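Local coordinates for protein methylocystis parvus OBBP MbnE (Methylocystis parvus OBBP, PDB 5ICQ) that probably binds methanobactin, a copper-chelating peptide, in the periplasm as a solute-binding protein of family 5, consistent with a part in its uptake, at residues 150-153 against 154-158; 160-163 against 164-167; 250-253 against 254-257; 270-273 against 274-278; 451-454 against 455-459. One frame throughout, in Å; residues are numbered along the deposited sequence.

Interaction 1. Residues 150-153 against 154-158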
loop_
_atom_site.group_PDB
_atom_site.type_symbol
_atom_site.label_atom_id
_atom_site.label_comp_id
_atom_site.label_asym_id
_atom_site.label_seq_id
_atom_site.Cartn_x
_atom_site.Cartn_y
_atom_site.Cartn_z
ATOM N N PHE A 150 15.021 1.900 -24.064
ATOM C CA PHE A 150 15.969 1.015 -23.390
ATOM C C PHE A 150 15.442 0.582 -22.027
ATOM O O PHE A 150 15.532 -0.598 -21.657
ATOM C CB PHE A 150 17.310 1.740 -23.248
ATOM C CG PHE A 150 18.226 1.164 -22.196
ATOM C CD1 PHE A 150 19.024 0.068 -22.485
ATOM C CD2 PHE A 150 18.316 1.742 -20.938
ATOM C CE1 PHE A 150 19.885 -0.464 -21.536
ATOM C CE2 PHE A 150 19.170 1.211 -19.973
ATOM C CZ PHE A 150 19.966 0.103 -20.282
ATOM N N SER A 151 14.884 1.530 -21.267
ATOM C CA SER A 151 14.385 1.215 -19.933
ATOM C C SER A 151 13.150 0.331 -20.009
ATOM O O SER A 151 13.006 -0.617 -19.227
ATOM C CB SER A 151 14.072 2.508 -19.177
ATOM O OG SER A 151 15.232 3.317 -19.038
ATOM N N PHE A 152 12.239 0.651 -20.930
ATOM C CA PHE A 152 11.052 -0.172 -21.137
ATOM C C PHE A 152 11.433 -1.608 -21.475
ATOM O O PHE A 152 10.923 -2.554 -20.867
ATOM C CB PHE A 152 10.198 0.437 -22.249
ATOM C CG PHE A 152 9.037 -0.423 -22.665
ATOM C CD1 PHE A 152 7.879 -0.462 -21.901
ATOM C CD2 PHE A 152 9.098 -1.181 -23.828
ATOM C CE1 PHE A 152 6.801 -1.254 -22.286
ATOM C CE2 PHE A 152 8.020 -1.976 -24.217
ATOM C CZ PHE A 152 6.874 -2.006 -23.443
ATOM N N ASP A 153 12.334 -1.788 -22.446
ATOM C CA ASP A 153 12.749 -3.138 -22.835
ATOM C C ASP A 153 13.413 -3.884 -21.684
ATOM O O ASP A 153 13.155 -5.077 -21.476
ATOM C CB ASP A 153 13.703 -3.077 -24.023
ATOM C CG ASP A 153 13.017 -2.647 -25.295
ATOM O OD1 ASP A 153 11.803 -2.918 -25.436
ATOM O OD2 ASP A 153 13.700 -2.056 -26.159
ATOM N N LEU A 154 14.288 -3.203 -20.941
ATOM C CA LEU A 154 15.004 -3.847 -19.841
ATOM C C LEU A 154 14.047 -4.265 -18.735
ATOM O O LEU A 154 14.134 -5.379 -18.206
ATOM C CB LEU A 154 16.069 -2.900 -19.282
ATOM C CG LEU A 154 16.800 -3.337 -18.008
ATOM C CD1 LEU A 154 17.605 -4.613 -18.261
ATOM C CD2 LEU A 154 17.704 -2.218 -17.510
ATOM N N LEU A 155 13.132 -3.372 -18.365
ATOM C CA LEU A 155 12.236 -3.660 -17.254
ATOM C C LEU A 155 11.169 -4.669 -17.647
ATOM O O LEU A 155 10.718 -5.457 -16.802
ATOM C CB LEU A 155 11.604 -2.360 -16.760
ATOM C CG LEU A 155 12.642 -1.435 -16.128
ATOM C CD1 LEU A 155 12.099 -0.010 -15.957
ATOM C CD2 LEU A 155 13.120 -1.999 -14.796
ATOM N N LYS A 156 10.755 -4.659 -18.914
ATOM C CA LYS A 156 9.837 -5.685 -19.395
ATOM C C LYS A 156 10.452 -7.071 -19.261
ATOM O O LYS A 156 9.760 -8.038 -18.924
ATOM C CB LYS A 156 9.460 -5.418 -20.849
ATOM C CG LYS A 156 8.506 -6.466 -21.410
ATOM C CD LYS A 156 7.839 -5.996 -22.696
ATOM C CE LYS A 156 8.741 -6.177 -23.894
ATOM N NZ LYS A 156 7.933 -6.421 -25.131
ATOM N N ALA A 157 11.757 -7.182 -19.502
ATOM C CA ALA A 157 12.427 -8.474 -19.412
ATOM C C ALA A 157 12.867 -8.813 -17.992
ATOM O O ALA A 157 12.837 -9.988 -17.614
ATOM C CB ALA A 157 13.633 -8.500 -20.354
ATOM N N LYS A 158 13.256 -7.819 -17.182
ATOM C CA LYS A 158 13.944 -8.103 -15.925
ATOM C C LYS A 158 13.328 -7.427 -14.706
ATOM O O LYS A 158 13.920 -7.491 -13.620
ATOM C CB LYS A 158 15.423 -7.689 -16.017
ATOM C CG LYS A 158 16.204 -8.354 -17.138
ATOM C CD LYS A 158 16.165 -9.865 -17.002
ATOM C CE LYS A 158 17.539 -10.474 -17.225
ATOM N NZ LYS A 158 18.049 -10.238 -18.607
#
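F152 and K156 meet one turn apart near the C-terminal end of helix 145-158, an i to i+4 pairing on an alpha-helix. K156 can be followed outward. Its CB lies 3.2 Å from the backbone O of F152, the carbonyl that also accepts the amide N of K156 in a helical bond of 2.9 Å. With CG opposite the backbone N (chi1 180°), the chain runs back toward F152, and CD comes 4.2 Å from CZ of its ring. Past CD the chain bends at chi3 (81°), and NZ ends 5.2 Å from D153 OD1, too far for a salt bridge, though the opposite charges may attract weakly. A lysine suits this partly exposed place because its aliphatic chain can pass the ring while the charge lies farther along. On the buried side, the ring of F152 also meets those of Y167 and Y183, and the isobutyl group of L155 reaches Q163 and Y167 of helix 161-168. The hydroxyl of S151, a small polar residue in a buried place, bonds to L203 N and to D147 O. F150 and L154 make a second apolar i to i+4 pair, with ring atom CZ of F150 4.3 Å from CD2 of L154.

Interaction 2. Residues 160-163 against 164-167. With SO4 (sulfate ion), chain F.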
loop_
_atom_site.group_PDB
_atom_site.type_symbol
_atom_site.label_atom_id
_atom_site.label_comp_id
_atom_site.label_asym_id
_atom_site.label_seq_id
_atom_site.Cartn_x
_atom_site.Cartn_y
_atom_site.Cartn_z
ATOM N N ARG A 160 9.985 -6.237 -11.972
ATOM C CA ARG A 160 9.093 -6.919 -11.044
ATOM C C ARG A 160 8.003 -7.676 -11.800
ATOM O O ARG A 160 7.681 -7.339 -12.940
ATOM C CB ARG A 160 8.467 -5.909 -10.082
ATOM C CG ARG A 160 9.482 -5.041 -9.369
ATOM C CD ARG A 160 8.932 -4.544 -8.043
ATOM N NE ARG A 160 8.379 -5.644 -7.255
ATOM C CZ ARG A 160 9.112 -6.541 -6.597
ATOM N NH1 ARG A 160 10.438 -6.473 -6.626
ATOM N NH2 ARG A 160 8.514 -7.508 -5.913
ATOM N N PRO A 161 7.410 -8.702 -11.173
ATOM C CA PRO A 161 6.511 -9.600 -11.930
ATOM C C PRO A 161 5.319 -8.910 -12.572
ATOM O O PRO A 161 5.053 -9.133 -13.760
ATOM C CB PRO A 161 6.082 -10.623 -10.870
ATOM C CG PRO A 161 7.211 -10.640 -9.899
ATOM C CD PRO A 161 7.662 -9.208 -9.811
ATOM N N GLN A 162 4.578 -8.084 -11.826
ATOM C CA GLN A 162 3.412 -7.431 -12.421
ATOM C C GLN A 162 3.828 -6.336 -13.391
ATOM O O GLN A 162 3.079 -6.012 -14.320
ATOM C CB GLN A 162 2.501 -6.862 -11.331
ATOM C CG GLN A 162 1.803 -7.924 -10.478
ATOM C CD GLN A 162 1.095 -8.972 -11.321
ATOM O OE1 GLN A 162 0.284 -8.645 -12.192
ATOM N NE2 GLN A 162 1.405 -10.240 -11.069
ATOM N N GLN A 163 5.003 -5.745 -13.167
ATOM C CA GLN A 163 5.591 -4.819 -14.131
ATOM C C GLN A 163 5.871 -5.515 -15.459
ATOM O O GLN A 163 5.543 -4.990 -16.530
ATOM C CB GLN A 163 6.867 -4.234 -13.532
ATOM C CG GLN A 163 7.617 -3.227 -14.386
ATOM C CD GLN A 163 8.839 -2.691 -13.661
ATOM O OE1 GLN A 163 9.521 -3.434 -12.951
ATOM N NE2 GLN A 163 9.117 -1.396 -13.821
ATOM N N ARG A 164 6.480 -6.706 -15.411
ATOM C CA ARG A 164 6.702 -7.460 -16.643
ATOM C C ARG A 164 5.389 -7.730 -17.364
ATOM O O ARG A 164 5.308 -7.607 -18.591
ATOM C CB ARG A 164 7.411 -8.780 -16.345
ATOM C CG ARG A 164 8.815 -8.631 -15.835
ATOM C CD ARG A 164 9.510 -9.984 -15.810
ATOM N NE ARG A 164 10.676 -9.964 -14.937
ATOM C CZ ARG A 164 11.517 -10.978 -14.789
ATOM N NH1 ARG A 164 11.320 -12.107 -15.458
ATOM N NH2 ARG A 164 12.553 -10.861 -13.970
ATOM N N ILE A 165 4.349 -8.104 -16.616
ATOM C CA ILE A 165 3.071 -8.415 -17.247
ATOM C C ILE A 165 2.459 -7.164 -17.860
ATOM O O ILE A 165 1.948 -7.195 -18.987
ATOM C CB ILE A 165 2.118 -9.075 -16.235
ATOM C CG1 ILE A 165 2.680 -10.420 -15.769
ATOM C CG2 ILE A 165 0.748 -9.275 -16.856
ATOM C CD1 ILE A 165 1.799 -11.113 -14.750
ATOM N N ALA A 166 2.510 -6.042 -17.137
ATOM C CA ALA A 166 1.934 -4.803 -17.650
ATOM C C ALA A 166 2.649 -4.346 -18.917
ATOM O O ALA A 166 2.011 -4.070 -19.936
ATOM C CB ALA A 166 1.989 -3.711 -16.577
ATOM N N TYR A 167 3.984 -4.240 -18.867
ATOM C CA TYR A 167 4.708 -3.793 -20.055
ATOM C C TYR A 167 4.533 -4.784 -21.195
ATOM O O TYR A 167 4.544 -4.391 -22.365
ATOM C CB TYR A 167 6.201 -3.589 -19.761
ATOM C CG TYR A 167 6.541 -2.536 -18.707
ATOM C CD1 TYR A 167 5.551 -1.798 -18.061
ATOM C CD2 TYR A 167 7.862 -2.291 -18.363
ATOM C CE1 TYR A 167 5.879 -0.848 -17.083
ATOM C CE2 TYR A 167 8.202 -1.356 -17.390
ATOM C CZ TYR A 167 7.210 -0.640 -16.751
ATOM O OH TYR A 167 7.574 0.278 -15.787
HETATM S S SO4 F . 4.844 -6.659 -8.236
HETATM O O1 SO4 F . 4.894 -7.668 -9.289
HETATM O O2 SO4 F . 5.947 -6.887 -7.307
HETATM O O3 SO4 F . 4.962 -5.332 -8.835
HETATM O O4 SO4 F . 3.574 -6.760 -7.517
#
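Q163 and Y167, one helical turn apart, are joined through both backbone and side chains. Of the hydrogen bonds, Y167 N to Q163 O is nearly straight, and a second link runs from Q163 NE2 to Y167 OH at 3.0 Å (172°), with the hydroxyl close to the amide plane. The other end of that amide, OE1, accepts R160 N at 3.0 Å, which holds the group against rotation. Apolar contact adds a CH-pi interaction: CG of Q163, set opposite its backbone N (chi1 -179°), sits over the face of the Y167 ring, 3.8 Å from its centroid. A leucine in place of Y167 would probably leave Q163 NE2 without its hydroxyl partner and CG without a ring to lie on. The ring also touches I196 and L197 of helix 193-198. Hydrogen bonds to an anion gather at the helix start: a sulfate, probably from the crystallisation liquor, takes R160 NE (2.7 Å) and NH2 (3.0 Å) on O2 and Q162 N (2.6 Å) on O1. With R160 as N-cap and P161 suiting the first turn, where its missing N-H costs no helical bond, this is an anion held at a helix N-terminus.

Interaction 3. Residues 250-253 against 254-257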
loop_
_atom_site.group_PDB
_atom_site.type_symbol
_atom_site.label_atom_id
_atom_site.label_comp_id
_atom_site.label_asym_id
_atom_site.label_seq_id
_atom_site.Cartn_x
_atom_site.Cartn_y
_atom_site.Cartn_z
ATOM N N ASP A 250 13.482 23.603 -11.272
ATOM C CA ASP A 250 12.421 24.602 -11.374
ATOM C C ASP A 250 11.215 24.102 -12.175
ATOM O O ASP A 250 10.379 24.899 -12.618
ATOM C CB ASP A 250 12.973 25.906 -11.961
ATOM C CG ASP A 250 12.000 27.070 -11.821
ATOM O OD1 ASP A 250 11.485 27.301 -10.701
ATOM O OD2 ASP A 250 11.737 27.739 -12.840
ATOM N N ILE A 251 11.100 22.794 -12.360
ATOM C CA ILE A 251 9.880 22.211 -12.930
ATOM C C ILE A 251 8.763 22.340 -11.900
ATOM O O ILE A 251 9.028 22.168 -10.699
ATOM C CB ILE A 251 10.132 20.743 -13.301
ATOM C CG1 ILE A 251 11.197 20.643 -14.407
ATOM C CG2 ILE A 251 8.856 20.033 -13.719
ATOM C CD1 ILE A 251 10.775 21.219 -15.743
ATOM N N PRO A 252 7.528 22.673 -12.297
ATOM C CA PRO A 252 6.468 22.889 -11.294
ATOM C C PRO A 252 6.285 21.745 -10.309
ATOM O O PRO A 252 6.162 21.995 -9.103
ATOM C CB PRO A 252 5.221 23.095 -12.165
ATOM C CG PRO A 252 5.773 23.792 -13.400
ATOM C CD PRO A 252 7.088 23.055 -13.653
ATOM N N SER A 253 6.287 20.496 -10.784
ATOM C CA SER A 253 6.106 19.342 -9.902
ATOM C C SER A 253 7.272 19.124 -8.947
ATOM O O SER A 253 7.184 18.244 -8.079
ATOM C CB SER A 253 5.909 18.075 -10.745
ATOM O OG SER A 253 7.096 17.751 -11.462
ATOM N N GLN A 254 8.354 19.885 -9.089
ATOM C CA GLN A 254 9.544 19.739 -8.261
ATOM C C GLN A 254 9.790 20.926 -7.335
ATOM O O GLN A 254 10.656 20.832 -6.454
ATOM C CB GLN A 254 10.780 19.552 -9.163
ATOM C CG GLN A 254 10.650 18.431 -10.181
ATOM C CD GLN A 254 10.744 17.091 -9.502
ATOM O OE1 GLN A 254 11.836 16.595 -9.246
ATOM N NE2 GLN A 254 9.596 16.516 -9.164
ATOM N N ARG A 255 9.088 22.043 -7.527
ATOM C CA ARG A 255 9.351 23.247 -6.746
ATOM C C ARG A 255 8.930 23.046 -5.304
ATOM O O ARG A 255 7.822 22.571 -5.034
ATOM C CB ARG A 255 8.597 24.444 -7.327
ATOM C CG ARG A 255 9.136 24.919 -8.662
ATOM C CD ARG A 255 8.224 25.978 -9.269
ATOM N NE ARG A 255 8.636 26.329 -10.624
ATOM C CZ ARG A 255 7.808 26.742 -11.579
ATOM N NH1 ARG A 255 6.505 26.850 -11.333
ATOM N NH2 ARG A 255 8.286 27.043 -12.782
ATOM N N GLY A 256 9.813 23.417 -4.376
ATOM C CA GLY A 256 9.555 23.225 -2.968
ATOM C C GLY A 256 10.024 21.899 -2.417
ATOM O O GLY A 256 10.004 21.714 -1.194
ATOM N N PHE A 257 10.436 20.969 -3.273
ATOM C CA PHE A 257 10.923 19.670 -2.834
ATOM C C PHE A 257 12.445 19.661 -2.874
ATOM O O PHE A 257 13.068 20.472 -3.559
ATOM C CB PHE A 257 10.374 18.550 -3.728
ATOM C CG PHE A 257 8.887 18.357 -3.622
ATOM C CD1 PHE A 257 8.318 17.866 -2.450
ATOM C CD2 PHE A 257 8.053 18.662 -4.692
ATOM C CE1 PHE A 257 6.946 17.675 -2.356
ATOM C CE2 PHE A 257 6.674 18.468 -4.605
ATOM C CZ PHE A 257 6.121 17.978 -3.439
HETATM O O HOH W 1 5.913 21.213 -6.448
#
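D250 and R255 are tied by a salt bridge in the loop between strands 237-242 and 262-268. Among the charged contacts, R255 NE reaches D250 OD1 at 3.0 Å (142°), approaching from above the carboxylate plane, and the two flat groups are turned 42° apart. The same guanidinium also makes two weak bonds to the backbone O of D250, from NE and from NH2, so side chain and carbonyl of one residue grip it together. R255 reaches back because its chain is extended from CG to NE, and its far nitrogen NH1 forms a second salt bridge with D51. An alanine in place of R255 would probably leave the carboxylates of D250 and D51 without their shared cation and untie this loop from the segment around D51.

Van der Waals contact is lighter: P252 lies alongside R255, its CG over one face of the guanidinium and 3.8 Å from NH1.

Backbone bonds shape the chain. Q254 N donates to I251 O at 2.9 Å, and a type II beta turn follows from Q254 to F257, in which G256 takes a positive phi (90°) where a CB would run into the preceding carbonyl. A water bridges P252 O (2.8 Å) and R255 O (2.7 Å), donating to both. Farther along, S253 OG and Q254 OE1 find partners in P112 O and Y246 OH, which satisfies these buried polar groups.

The chemistry implies that a loop without regular secondary structure is held in part by one cation shared between two carboxylates, which probably fix the guanidinium in place and offset its charge.

Interaction 4. Residues 270-273 against 274-278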
loop_
_atom_site.group_PDB
_atom_site.type_symbol
_atom_site.label_atom_id
_atom_site.label_comp_id
_atom_site.label_asym_id
_atom_site.label_seq_id
_atom_site.Cartn_x
_atom_site.Cartn_y
_atom_site.Cartn_z
ATOM N N ASP A 270 17.946 -3.195 14.957
ATOM C CA ASP A 270 16.535 -3.380 15.257
ATOM C C ASP A 270 15.981 -2.103 15.873
ATOM O O ASP A 270 16.682 -1.094 16.010
ATOM C CB ASP A 270 16.309 -4.586 16.177
ATOM C CG ASP A 270 17.042 -4.465 17.506
ATOM O OD1 ASP A 270 16.907 -5.396 18.329
ATOM O OD2 ASP A 270 17.757 -3.462 17.732
ATOM N N GLY A 271 14.711 -2.177 16.276
ATOM C CA GLY A 271 13.982 -0.981 16.660
ATOM C C GLY A 271 14.585 -0.243 17.840
ATOM O O GLY A 271 14.566 0.988 17.879
ATOM N N ASN A 272 15.134 -0.973 18.818
ATOM C CA ASN A 272 15.598 -0.307 20.034
ATOM C C ASN A 272 16.818 0.563 19.768
ATOM O O ASN A 272 16.895 1.697 20.256
ATOM C CB ASN A 272 15.908 -1.322 21.133
ATOM C CG ASN A 272 16.184 -0.651 22.471
ATOM O OD1 ASN A 272 17.335 -0.496 22.882
ATOM N ND2 ASN A 272 15.119 -0.226 23.146
ATOM N N SER A 273 17.793 0.058 19.005
ATOM C CA SER A 273 18.957 0.893 18.720
ATOM C C SER A 273 18.590 2.047 17.789
ATOM O O SER A 273 19.176 3.131 17.886
ATOM C CB SER A 273 20.091 0.052 18.128
ATOM O OG SER A 273 19.651 -0.710 17.014
ATOM N N LEU A 274 17.627 1.831 16.894
ATOM C CA LEU A 274 17.120 2.924 16.067
ATOM C C LEU A 274 16.468 3.997 16.933
ATOM O O LEU A 274 16.703 5.197 16.740
ATOM C CB LEU A 274 16.129 2.363 15.043
ATOM C CG LEU A 274 15.441 3.307 14.042
ATOM C CD1 LEU A 274 16.449 4.178 13.312
ATOM C CD2 LEU A 274 14.604 2.505 13.055
ATOM N N PHE A 275 15.664 3.576 17.918
ATOM C CA PHE A 275 15.022 4.525 18.826
ATOM C C PHE A 275 16.046 5.249 19.689
ATOM O O PHE A 275 15.926 6.460 19.913
ATOM C CB PHE A 275 13.995 3.796 19.699
ATOM C CG PHE A 275 13.136 4.711 20.546
ATOM C CD1 PHE A 275 12.559 5.851 20.003
ATOM C CD2 PHE A 275 12.880 4.408 21.875
ATOM C CE1 PHE A 275 11.759 6.682 20.772
ATOM C CE2 PHE A 275 12.076 5.231 22.646
ATOM C CZ PHE A 275 11.515 6.366 22.094
ATOM N N GLU A 276 17.064 4.530 20.183
ATOM C CA GLU A 276 18.090 5.181 20.991
ATOM C C GLU A 276 18.830 6.248 20.195
ATOM O O GLU A 276 19.170 7.305 20.731
ATOM C CB GLU A 276 19.074 4.148 21.544
ATOM C CG GLU A 276 18.492 3.227 22.618
ATOM C CD GLU A 276 17.893 3.981 23.795
ATOM O OE1 GLU A 276 18.477 5.003 24.219
ATOM O OE2 GLU A 276 16.833 3.549 24.297
ATOM N N ALA A 277 19.097 5.990 18.912
ATOM C CA ALA A 277 19.771 6.998 18.096
ATOM C C ALA A 277 18.917 8.254 17.958
ATOM O O ALA A 277 19.441 9.375 17.966
ATOM C CB ALA A 277 20.114 6.427 16.721
ATOM N N PHE A 278 17.597 8.088 17.838
ATOM C CA PHE A 278 16.708 9.249 17.813
ATOM C C PHE A 278 16.774 10.020 19.129
ATOM O O PHE A 278 16.903 11.250 19.141
ATOM C CB PHE A 278 15.272 8.811 17.529
ATOM C CG PHE A 278 14.301 9.947 17.496
ATOM C CD1 PHE A 278 14.226 10.772 16.382
ATOM C CD2 PHE A 278 13.466 10.202 18.575
ATOM C CE1 PHE A 278 13.334 11.832 16.348
ATOM C CE2 PHE A 278 12.569 11.266 18.544
ATOM C CZ PHE A 278 12.507 12.079 17.433
#
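L274 and S273 carry most of the contact at the start of helix 271-279, and both are anchored to D270, the N-cap residue just before it. The backbone N of L274 donates to D270 O at 3.2 Å in a bond of 164°. The same oxygen receives S273 OG, also at 3.2 Å, and so two donors hold it. The hydroxyl reaches back there because it sits between the backbone N and the carbonyl carbon (chi1 52°), and a serine suits the first turn since its short side chain can bond to the main chain it has just left.

L274 holds its CB 3.5 Å from G271 O, while its side chain touches F268 of strand 262-268 and R286 of strand 285-288. A leucine fits a helix face laid on strands, and S273 also touches F268.

N272 is next, a solvent-facing residue whose side chain, in one of its two conformers, lies alongside that of E276, one turn on. E276 CG comes 3.2 Å from N272 O, the carbonyl that accepts E276 N at 2.8 Å. The carboxylate itself turns to K279 in a salt bridge. On the inner side, the F275 ring meets Y298.

The result is an N-terminal helical turn with D270 as N-cap, on a helix that follows strand 262-268 and packs against that strand and strand 285-288.

Interaction 5. Residues 451-454 against 455-459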
loop_
_atom_site.group_PDB
_atom_site.type_symbol
_atom_site.label_atom_id
_atom_site.label_comp_id
_atom_site.label_asym_id
_atom_site.label_seq_id
_atom_site.Cartn_x
_atom_site.Cartn_y
_atom_site.Cartn_z
ATOM N N LYS A 451 2.826 -16.782 12.652
ATOM C CA LYS A 451 4.244 -16.652 12.339
ATOM C C LYS A 451 5.071 -15.955 13.410
ATOM O O LYS A 451 6.300 -16.048 13.361
ATOM C CB LYS A 451 4.432 -15.907 11.010
ATOM C CG LYS A 451 4.133 -14.420 11.071
ATOM C CD LYS A 451 4.586 -13.749 9.773
ATOM C CE LYS A 451 4.308 -12.259 9.768
ATOM N NZ LYS A 451 4.915 -11.616 8.563
ATOM N N ASP A 452 4.454 -15.273 14.375
ATOM C CA ASP A 452 5.241 -14.626 15.422
ATOM C C ASP A 452 4.410 -14.528 16.697
ATOM O O ASP A 452 3.252 -14.943 16.732
ATOM C CB ASP A 452 5.761 -13.258 14.957
ATOM C CG ASP A 452 4.653 -12.298 14.541
ATOM O OD1 ASP A 452 3.581 -12.260 15.182
ATOM O OD2 ASP A 452 4.873 -11.531 13.580
ATOM N N ARG A 453 5.020 -13.964 17.751
ATOM C CA ARG A 453 4.393 -13.923 19.076
ATOM C C ARG A 453 3.192 -12.992 19.109
ATOM O O ARG A 453 2.215 -13.260 19.820
ATOM C CB ARG A 453 5.395 -13.466 20.147
ATOM C CG ARG A 453 6.507 -14.434 20.512
ATOM C CD ARG A 453 7.534 -14.607 19.412
ATOM N NE ARG A 453 7.794 -13.393 18.630
ATOM C CZ ARG A 453 8.371 -13.386 17.438
ATOM N NH1 ARG A 453 8.747 -14.538 16.885
ATOM N NH2 ARG A 453 8.569 -12.248 16.794
ATOM N N ASP A 454 3.270 -11.858 18.410
ATOM C CA ASP A 454 2.124 -10.956 18.373
ATOM C C ASP A 454 0.913 -11.645 17.750
ATOM O O ASP A 454 -0.194 -11.595 18.299
ATOM C CB ASP A 454 2.487 -9.674 17.619
ATOM C CG ASP A 454 1.401 -8.606 17.715
ATOM O OD1 ASP A 454 0.803 -8.462 18.802
ATOM O OD2 ASP A 454 1.143 -7.911 16.705
ATOM N N GLN A 455 1.108 -12.310 16.605
ATOM C CA GLN A 455 0.016 -13.072 16.002
ATOM C C GLN A 455 -0.471 -14.176 16.931
ATOM O O GLN A 455 -1.677 -14.435 17.018
ATOM C CB GLN A 455 0.458 -13.687 14.677
ATOM C CG GLN A 455 0.598 -12.654 13.547
ATOM C CD GLN A 455 0.715 -13.326 12.196
ATOM O OE1 GLN A 455 0.747 -14.551 12.110
ATOM N NE2 GLN A 455 0.772 -12.529 11.132
ATOM N N GLU A 456 0.455 -14.874 17.586
ATOM C CA GLU A 456 0.059 -15.972 18.462
ATOM C C GLU A 456 -0.832 -15.479 19.597
ATOM O O GLU A 456 -1.829 -16.126 19.939
ATOM C CB GLU A 456 1.300 -16.692 19.007
ATOM C CG GLU A 456 0.934 -17.913 19.866
ATOM C CD GLU A 456 2.138 -18.672 20.406
ATOM O OE1 GLU A 456 2.087 -19.919 20.499
ATOM O OE2 GLU A 456 3.149 -18.026 20.730
ATOM N N ARG A 457 -0.512 -14.323 20.183
ATOM C CA ARG A 457 -1.358 -13.812 21.265
ATOM C C ARG A 457 -2.744 -13.440 20.759
ATOM O O ARG A 457 -3.744 -13.698 21.440
ATOM C CB ARG A 457 -0.722 -12.593 21.927
ATOM C CG ARG A 457 0.608 -12.863 22.583
ATOM C CD ARG A 457 1.067 -11.642 23.335
ATOM N NE ARG A 457 2.454 -11.323 23.038
ATOM C CZ ARG A 457 3.490 -12.079 23.387
ATOM N NH1 ARG A 457 3.314 -13.222 24.047
ATOM N NH2 ARG A 457 4.712 -11.691 23.066
ATOM N N LEU A 458 -2.820 -12.813 19.581
ATOM C CA LEU A 458 -4.125 -12.517 18.990
ATOM C C LEU A 458 -4.918 -13.795 18.756
ATOM O O LEU A 458 -6.124 -13.854 19.026
ATOM C CB LEU A 458 -3.944 -11.767 17.669
ATOM C CG LEU A 458 -3.398 -10.343 17.697
ATOM C CD1 LEU A 458 -3.262 -9.790 16.266
ATOM C CD2 LEU A 458 -4.338 -9.469 18.518
ATOM N N ALA A 459 -4.261 -14.826 18.230
ATOM C CA ALA A 459 -4.968 -16.059 17.907
ATOM C C ALA A 459 -5.399 -16.798 19.166
ATOM O O ALA A 459 -6.473 -17.419 19.193
ATOM C CB ALA A 459 -4.082 -16.947 17.026
HETATM O O HOH W 2 2.928 -15.501 22.334
#
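D452 and Q455 make the central contact: the carboxylate OD1 of D452 accepts Q455 N at 2.9 Å in an almost linear bond (175°), met nearly along its C-O axis. D452 is the N-cap of helix 453-467, and aspartate suits the place because a short carboxylate can take up an amide of the first turn that has no carbonyl before it. Its CG stands between the backbone N and the carbonyl carbon (chi1 58°), which aims the oxygen at that amide. Q455 answers in the other direction, its OE1 accepting K451 N at 3.1 Å from above the carbonyl plane, while its amide lies against the lysine chain, with OE1 3.5 Å from K451 CG. This cap begins the helix of the beta-alpha-beta unit formed by strand 442-450, helix 453-467 and strand 472-477. One turn on, R457 lays a face of its guanidinium over R453 CB, which is 3.5 Å from NH2, a pose that a crystal contact at R457 may influence. A water donates to E456 OE2 at 3.0 Å. Farther out, Y483 of helix 480-489 packs on both K451 and Q455, and V450 supports Q455 and E456 from the strand side. D454 OD1 is bonded to Y356 OH.

The five contacts, all local, follow one another along the chain. Interactions 1 and 2 touch, their centres 10 Å apart: helices 145-158 and 161-168 are consecutive, and they pack on each other through residues of both. Interaction 3 lies in the loop between strands 237-242 and 262-268, and interaction 4 in the helix that follows the latter strand, their centres 33 Å apart. Interaction 5 belongs to the beta-alpha-beta unit of a different, eight-stranded sheet; its centre is 45 Å from that of interaction 3, on the opposite side of the chain's centre. The contacts thus sit at helix starts, between paired helices and in a loop, across what is probably a two-lobed solute-binding fold.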